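Local coordinates for protein arginyl-trna synthetase (Thermus thermophilus, PDB 1IQ0) that probably catalyses the ATP-dependent joining of L-arginine to its cognate tRNA, as a monomeric class I aminoacyl-tRNA synthetase, at residues 127-139 and 516-528. Residues are numbered along the deposited sequence; the frame is centred on the assembly and turned at random.
Sequences ALGDAIARILAYA and VLEAAEERTPHVL
Ala-519 O, which accepts a hydrogen bond from Thr-524 N at 2.9 Å, lies against the end of Ile-132, whose CD1 is 3.6 Å from that oxygen. The bond is the 6→1 link of a Schellman motif closing helix 512-522, with Arg-523 at positive phi and a weak bond from Arg-523 N to Ala-520 O. With CG1 anti to the backbone N (chi1 -166°), Ile-132 sends CD1 over this turn, also reaching Arg-523 CA. The turn delivers Pro-525 as a knob among Leu-128, Ala-131, Ile-132 and Ile-135; Leu-128 CD2 meets Pro-525 CD at 3.7 Å, the two side chains crossing nearly at right angles. Ile-135 is the reciprocal knob and forks, CG2 resting 3.8 Å from Ala-520 CB while CD1 approaches Pro-525 and Leu-528. Small residues permit close approach further on, Ala-139 CB to Ala-520 CB being 3.7 Å. Helix 120-138, whose first turn holds the last residues of the HIGH motif of the catalytic domain, thus packs on the anticodon-binding domain. Behind the contact, Asp-130 pairs with Arg-134, Arg-233 and Arg-443; helix 430-448 touches Pro-525, strand 380-390 borders Leu-128, and helix 562-583 covers Tyr-138 and Leu-528.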
ATOM      1  N   ALA A 127       1.007   2.274  -6.699  1.00 21.42           N
ATOM      2  CA  ALA A 127       1.239   3.140  -5.546  1.00 21.85           C
ATOM      3  C   ALA A 127       0.707   2.534  -4.249  1.00 20.53           C
ATOM      4  O   ALA A 127       1.410   2.506  -3.241  1.00 21.77           O
ATOM      5  CB  ALA A 127       0.601   4.519  -5.783  1.00 18.28           C
ATOM      6  N   LEU A 128      -0.532   2.053  -4.286  1.00 20.01           N
ATOM      7  CA  LEU A 128      -1.187   1.450  -3.127  1.00 19.48           C
ATOM      8  C   LEU A 128      -0.484   0.167  -2.679  1.00 20.95           C
ATOM      9  O   LEU A 128      -0.235  -0.038  -1.487  1.00 21.02           O
ATOM     10  CB  LEU A 128      -2.639   1.107  -3.464  1.00 19.30           C
ATOM     11  CG  LEU A 128      -3.764   1.586  -2.546  1.00 29.40           C
ATOM     12  CD1 LEU A 128      -5.065   0.960  -3.030  1.00 26.65           C
ATOM     13  CD2 LEU A 128      -3.492   1.214  -1.087  1.00 23.09           C
ATOM     14  N   GLY A 129      -0.183  -0.697  -3.646  1.00 25.14           N
ATOM     15  CA  GLY A 129       0.471  -1.956  -3.343  1.00 22.70           C
ATOM     16  C   GLY A 129       1.865  -1.802  -2.770  1.00 23.62           C
ATOM     17  O   GLY A 129       2.208  -2.438  -1.768  1.00 23.81           O
ATOM     18  N   ASP A 130       2.676  -0.964  -3.405  1.00 22.86           N
ATOM     19  CA  ASP A 130       4.037  -0.733  -2.944  1.00 20.31           C
ATOM     20  C   ASP A 130       4.025  -0.117  -1.542  1.00 21.62           C
ATOM     21  O   ASP A 130       4.797  -0.515  -0.671  1.00 26.38           O
ATOM     22  CB  ASP A 130       4.775   0.201  -3.910  1.00 16.34           C
ATOM     23  CG  ASP A 130       6.182   0.497  -3.457  1.00 17.55           C
ATOM     24  OD1 ASP A 130       7.008  -0.445  -3.435  1.00 18.62           O
ATOM     25  OD2 ASP A 130       6.467   1.658  -3.104  1.00 19.54           O
ATOM     26  N   ALA A 131       3.136   0.848  -1.332  1.00 16.15           N
ATOM     27  CA  ALA A 131       3.034   1.515  -0.040  1.00 16.31           C
ATOM     28  C   ALA A 131       2.653   0.547   1.082  1.00 17.83           C
ATOM     29  O   ALA A 131       3.295   0.530   2.131  1.00 19.16           O
ATOM     30  CB  ALA A 131       2.021   2.666  -0.117  1.00 11.60           C
ATOM     31  N   ILE A 132       1.621  -0.265   0.876  1.00 17.67           N
ATOM     32  CA  ILE A 132       1.231  -1.190   1.929  1.00 17.36           C
ATOM     33  C   ILE A 132       2.326  -2.226   2.160  1.00 15.47           C
ATOM     34  O   ILE A 132       2.505  -2.689   3.279  1.00 16.25           O
ATOM     35  CB  ILE A 132      -0.132  -1.891   1.634  1.00 25.59           C
ATOM     36  CG1 ILE A 132      -0.648  -2.566   2.905  1.00 28.36           C
ATOM     37  CG2 ILE A 132       0.021  -2.941   0.542  1.00 21.23           C
ATOM     38  CD1 ILE A 132      -0.764  -1.636   4.097  1.00 35.90           C
ATOM     39  N   ALA A 133       3.068  -2.578   1.111  1.00 21.24           N
ATOM     40  CA  ALA A 133       4.161  -3.537   1.251  1.00 19.11           C
ATOM     41  C   ALA A 133       5.252  -2.939   2.141  1.00 18.54           C
ATOM     42  O   ALA A 133       5.770  -3.612   3.032  1.00 20.64           O
ATOM     43  CB  ALA A 133       4.757  -3.894  -0.122  1.00 11.27           C
ATOM     44  N   ARG A 134       5.607  -1.681   1.878  1.00 20.51           N
ATOM     45  CA  ARG A 134       6.633  -0.983   2.654  1.00 21.43           C
ATOM     46  C   ARG A 134       6.197  -0.804   4.114  1.00 20.33           C
ATOM     47  O   ARG A 134       6.973  -1.037   5.041  1.00 22.10           O
ATOM     48  CB  ARG A 134       6.908   0.401   2.057  1.00 16.61           C
ATOM     49  CG  ARG A 134       7.602   0.400   0.700  1.00 17.56           C
ATOM     50  CD  ARG A 134       7.668   1.809   0.155  1.00 19.93           C
ATOM     51  NE  ARG A 134       8.371   1.886  -1.122  1.00 20.41           N
ATOM     52  CZ  ARG A 134       9.690   1.976  -1.254  1.00 17.71           C
ATOM     53  NH1 ARG A 134      10.468   2.002  -0.184  1.00 18.81           N
ATOM     54  NH2 ARG A 134      10.227   2.049  -2.465  1.00 23.66           N
ATOM     55  N   ILE A 135       4.953  -0.381   4.300  1.00 22.04           N
ATOM     56  CA  ILE A 135       4.399  -0.158   5.628  1.00 21.77           C
ATOM     57  C   ILE A 135       4.398  -1.443   6.455  1.00 24.08           C
ATOM     58  O   ILE A 135       4.819  -1.434   7.614  1.00 24.80           O
ATOM     59  CB  ILE A 135       2.968   0.424   5.514  1.00 19.23           C
ATOM     60  CG1 ILE A 135       3.052   1.858   4.967  1.00 16.15           C
ATOM     61  CG2 ILE A 135       2.252   0.367   6.861  1.00 22.25           C
ATOM     62  CD1 ILE A 135       1.695   2.494   4.660  1.00 15.21           C
ATOM     63  N   LEU A 136       3.942  -2.546   5.861  1.00 18.81           N
ATOM     64  CA  LEU A 136       3.918  -3.833   6.566  1.00 19.59           C
ATOM     65  C   LEU A 136       5.308  -4.290   6.995  1.00 19.41           C
ATOM     66  O   LEU A 136       5.480  -4.798   8.096  1.00 22.43           O
ATOM     67  CB  LEU A 136       3.282  -4.915   5.690  1.00 15.75           C
ATOM     68  CG  LEU A 136       1.761  -4.826   5.616  1.00 17.41           C
ATOM     69  CD1 LEU A 136       1.254  -5.615   4.421  1.00 21.42           C
ATOM     70  CD2 LEU A 136       1.156  -5.342   6.937  1.00 15.53           C
ATOM     71  N   ALA A 137       6.289  -4.124   6.111  1.00 17.67           N
ATOM     72  CA  ALA A 137       7.662  -4.509   6.409  1.00 19.26           C
ATOM     73  C   ALA A 137       8.168  -3.701   7.604  1.00 22.51           C
ATOM     74  O   ALA A 137       8.763  -4.256   8.527  1.00 24.78           O
ATOM     75  CB  ALA A 137       8.566  -4.256   5.182  1.00 23.40           C
ATOM     76  N   TYR A 138       7.929  -2.391   7.573  1.00 30.48           N
ATOM     77  CA  TYR A 138       8.353  -1.501   8.650  1.00 29.75           C
ATOM     78  C   TYR A 138       7.696  -1.923   9.963  1.00 28.67           C
ATOM     79  O   TYR A 138       8.317  -1.892  11.026  1.00 27.98           O
ATOM     80  CB  TYR A 138       7.949  -0.057   8.332  1.00 21.57           C
ATOM     81  CG  TYR A 138       8.455   0.970   9.330  1.00 24.69           C
ATOM     82  CD1 TYR A 138       9.719   1.547   9.190  1.00 25.91           C
ATOM     83  CD2 TYR A 138       7.672   1.361  10.417  1.00 28.93           C
ATOM     84  CE1 TYR A 138      10.185   2.483  10.104  1.00 28.31           C
ATOM     85  CE2 TYR A 138       8.130   2.298  11.338  1.00 27.97           C
ATOM     86  CZ  TYR A 138       9.385   2.855  11.176  1.00 29.75           C
ATOM     87  OH  TYR A 138       9.838   3.793  12.079  1.00 30.48           O
ATOM     88  N   ALA A 139       6.432  -2.317   9.875  1.00 21.61           N
ATOM     89  CA  ALA A 139       5.666  -2.737  11.037  1.00 22.39           C
ATOM     90  C   ALA A 139       6.094  -4.095  11.599  1.00 23.18           C
ATOM     91  O   ALA A 139       5.500  -4.588  12.557  1.00 24.82           O
ATOM     92  CB  ALA A 139       4.198  -2.760  10.692  1.00 14.51           C
ATOM     93  N   VAL A 516       1.292   4.322  11.612  1.00 22.49           N
ATOM     94  CA  VAL A 516       1.942   3.268  10.846  1.00 23.51           C
ATOM     95  C   VAL A 516       1.338   1.882  11.113  1.00 25.30           C
ATOM     96  O   VAL A 516       1.061   1.124  10.178  1.00 25.26           O
ATOM     97  CB  VAL A 516       3.445   3.207  11.141  1.00 25.82           C
ATOM     98  CG1 VAL A 516       4.060   2.009  10.429  1.00 28.42           C
ATOM     99  CG2 VAL A 516       4.114   4.489  10.677  1.00 27.63           C
ATOM    100  N   LEU A 517       1.129   1.559  12.387  1.00 29.08           N
ATOM    101  CA  LEU A 517       0.572   0.262  12.754  1.00 27.07           C
ATOM    102  C   LEU A 517      -0.886   0.102  12.349  1.00 25.38           C
ATOM    103  O   LEU A 517      -1.300  -0.979  11.941  1.00 25.53           O
ATOM    104  CB  LEU A 517       0.736   0.021  14.257  1.00 30.00           C
ATOM    105  CG  LEU A 517       2.200  -0.105  14.696  1.00 30.36           C
ATOM    106  CD1 LEU A 517       2.278  -0.344  16.202  1.00 31.17           C
ATOM    107  CD2 LEU A 517       2.858  -1.254  13.937  1.00 33.24           C
ATOM    108  N   GLU A 518      -1.672   1.166  12.463  1.00 25.41           N
ATOM    109  CA  GLU A 518      -3.067   1.069  12.066  1.00 27.94           C
ATOM    110  C   GLU A 518      -3.119   0.853  10.563  1.00 28.62           C
ATOM    111  O   GLU A 518      -3.886   0.025  10.077  1.00 29.43           O
ATOM    112  CB  GLU A 518      -3.847   2.337  12.422  1.00 28.19           C
ATOM    113  CG  GLU A 518      -5.228   2.367  11.775  1.00 28.42           C
ATOM    114  CD  GLU A 518      -6.059   3.565  12.173  1.00 33.57           C
ATOM    115  OE1 GLU A 518      -7.018   3.879  11.437  1.00 36.56           O
ATOM    116  OE2 GLU A 518      -5.770   4.183  13.219  1.00 35.25           O
ATOM    117  N   ALA A 519      -2.295   1.595   9.831  1.00 22.00           N
ATOM    118  CA  ALA A 519      -2.257   1.471   8.378  1.00 20.39           C
ATOM    119  C   ALA A 519      -1.868   0.052   7.984  1.00 19.98           C
ATOM    120  O   ALA A 519      -2.409  -0.508   7.034  1.00 22.49           O
ATOM    121  CB  ALA A 519      -1.266   2.463   7.794  1.00 12.48           C
ATOM    122  N   ALA A 520      -0.921  -0.522   8.718  1.00 23.75           N
ATOM    123  CA  ALA A 520      -0.462  -1.877   8.445  1.00 24.60           C
ATOM    124  C   ALA A 520      -1.545  -2.914   8.774  1.00 28.27           C
ATOM    125  O   ALA A 520      -1.844  -3.792   7.959  1.00 28.15           O
ATOM    126  CB  ALA A 520       0.814  -2.173   9.247  1.00 19.42           C
ATOM    127  N   GLU A 521      -2.134  -2.797   9.963  1.00 25.71           N
ATOM    128  CA  GLU A 521      -3.168  -3.729  10.419  1.00 24.10           C
ATOM    129  C   GLU A 521      -4.455  -3.655   9.608  1.00 23.01           C
ATOM    130  O   GLU A 521      -5.101  -4.674   9.375  1.00 25.44           O
ATOM    131  CB  GLU A 521      -3.491  -3.478  11.900  1.00 31.13           C
ATOM    132  CG  GLU A 521      -2.279  -3.564  12.822  1.00 32.30           C
ATOM    133  CD  GLU A 521      -2.566  -3.079  14.244  1.00 37.56           C
ATOM    134  OE1 GLU A 521      -3.493  -2.262  14.441  1.00 36.82           O
ATOM    135  OE2 GLU A 521      -1.846  -3.509  15.168  1.00 37.25           O
ATOM    136  N   GLU A 522      -4.830  -2.452   9.184  1.00 28.56           N
ATOM    137  CA  GLU A 522      -6.054  -2.261   8.408  1.00 29.05           C
ATOM    138  C   GLU A 522      -5.798  -2.241   6.904  1.00 27.86           C
ATOM    139  O   GLU A 522      -6.737  -2.205   6.112  1.00 26.87           O
ATOM    140  CB  GLU A 522      -6.737  -0.953   8.821  1.00 30.93           C
ATOM    141  CG  GLU A 522      -7.013  -0.861  10.310  1.00 36.50           C
ATOM    142  CD  GLU A 522      -7.871  -2.011  10.800  1.00 42.36           C
ATOM    143  OE1 GLU A 522      -7.749  -2.386  11.984  1.00 45.64           O
ATOM    144  OE2 GLU A 522      -8.671  -2.537  10.000  1.00 49.75           O
ATOM    145  N   ARG A 523      -4.524  -2.263   6.519  1.00 23.24           N
ATOM    146  CA  ARG A 523      -4.151  -2.244   5.112  1.00 24.25           C
ATOM    147  C   ARG A 523      -4.715  -0.985   4.465  1.00 25.12           C
ATOM    148  O   ARG A 523      -5.363  -1.028   3.412  1.00 24.90           O
ATOM    149  CB  ARG A 523      -4.668  -3.517   4.421  1.00 32.81           C
ATOM    150  CG  ARG A 523      -3.858  -4.762   4.803  1.00 33.79           C
ATOM    151  CD  ARG A 523      -4.409  -6.067   4.236  1.00 29.52           C
ATOM    152  NE  ARG A 523      -5.523  -6.558   5.036  1.00 36.21           N
ATOM    153  CZ  ARG A 523      -6.791  -6.253   4.804  1.00 30.84           C
ATOM    154  NH1 ARG A 523      -7.108  -5.467   3.777  1.00 33.12           N
ATOM    155  NH2 ARG A 523      -7.736  -6.703   5.617  1.00 31.13           N
ATOM    156  N   THR A 524      -4.461   0.144   5.117  1.00 23.51           N
ATOM    157  CA  THR A 524      -4.933   1.433   4.640  1.00 20.98           C
ATOM    158  C   THR A 524      -3.833   2.482   4.701  1.00 21.49           C
ATOM    159  O   THR A 524      -3.690   3.199   5.693  1.00 21.27           O
ATOM    160  CB  THR A 524      -6.135   1.927   5.469  1.00 25.07           C
ATOM    161  OG1 THR A 524      -5.806   1.879   6.862  1.00 20.55           O
ATOM    162  CG2 THR A 524      -7.374   1.065   5.198  1.00 24.68           C
ATOM    163  N   PRO A 525      -3.023   2.573   3.639  1.00 20.04           N
ATOM    164  CA  PRO A 525      -1.937   3.552   3.599  1.00 19.44           C
ATOM    165  C   PRO A 525      -2.409   4.990   3.766  1.00 20.14           C
ATOM    166  O   PRO A 525      -1.654   5.839   4.266  1.00 22.12           O
ATOM    167  CB  PRO A 525      -1.312   3.309   2.230  1.00 17.73           C
ATOM    168  CG  PRO A 525      -1.479   1.812   2.070  1.00 17.02           C
ATOM    169  CD  PRO A 525      -2.917   1.623   2.517  1.00 20.37           C
ATOM    170  N   HIS A 526      -3.645   5.276   3.356  1.00 20.20           N
ATOM    171  CA  HIS A 526      -4.154   6.640   3.465  1.00 22.59           C
ATOM    172  C   HIS A 526      -4.118   7.171   4.902  1.00 23.70           C
ATOM    173  O   HIS A 526      -4.082   8.384   5.114  1.00 24.69           O
ATOM    174  CB  HIS A 526      -5.577   6.757   2.903  1.00 16.70           C
ATOM    175  CG  HIS A 526      -6.627   6.125   3.758  1.00 23.42           C
ATOM    176  ND1 HIS A 526      -7.055   4.828   3.576  1.00 24.86           N
ATOM    177  CD2 HIS A 526      -7.337   6.614   4.803  1.00 22.55           C
ATOM    178  CE1 HIS A 526      -7.985   4.544   4.471  1.00 24.36           C
ATOM    179  NE2 HIS A 526      -8.174   5.610   5.228  1.00 22.95           N
ATOM    180  N   VAL A 527      -4.123   6.273   5.883  1.00 22.77           N
ATOM    181  CA  VAL A 527      -4.072   6.697   7.279  1.00 19.83           C
ATOM    182  C   VAL A 527      -2.688   7.285   7.576  1.00 20.99           C
ATOM    183  O   VAL A 527      -2.562   8.245   8.327  1.00 18.25           O
ATOM    184  CB  VAL A 527      -4.368   5.518   8.241  1.00 20.69           C
ATOM    185  CG1 VAL A 527      -4.094   5.932   9.684  1.00 20.99           C
ATOM    186  CG2 VAL A 527      -5.834   5.095   8.098  1.00 20.67           C
ATOM    187  N   LEU A 528      -1.654   6.723   6.963  1.00 19.33           N
ATOM    188  CA  LEU A 528      -0.305   7.230   7.175  1.00 20.49           C
ATOM    189  C   LEU A 528      -0.172   8.540   6.410  1.00 20.12           C
ATOM    190  O   LEU A 528       0.399   9.508   6.904  1.00 21.42           O
ATOM    191  CB  LEU A 528       0.739   6.246   6.650  1.00 24.65           C
ATOM    192  CG  LEU A 528       2.144   6.266   7.270  1.00 27.41           C
ATOM    193  CD1 LEU A 528       3.153   5.969   6.179  1.00 22.84           C
ATOM    194  CD2 LEU A 528       2.456   7.598   7.929  1.00 23.49           C
TER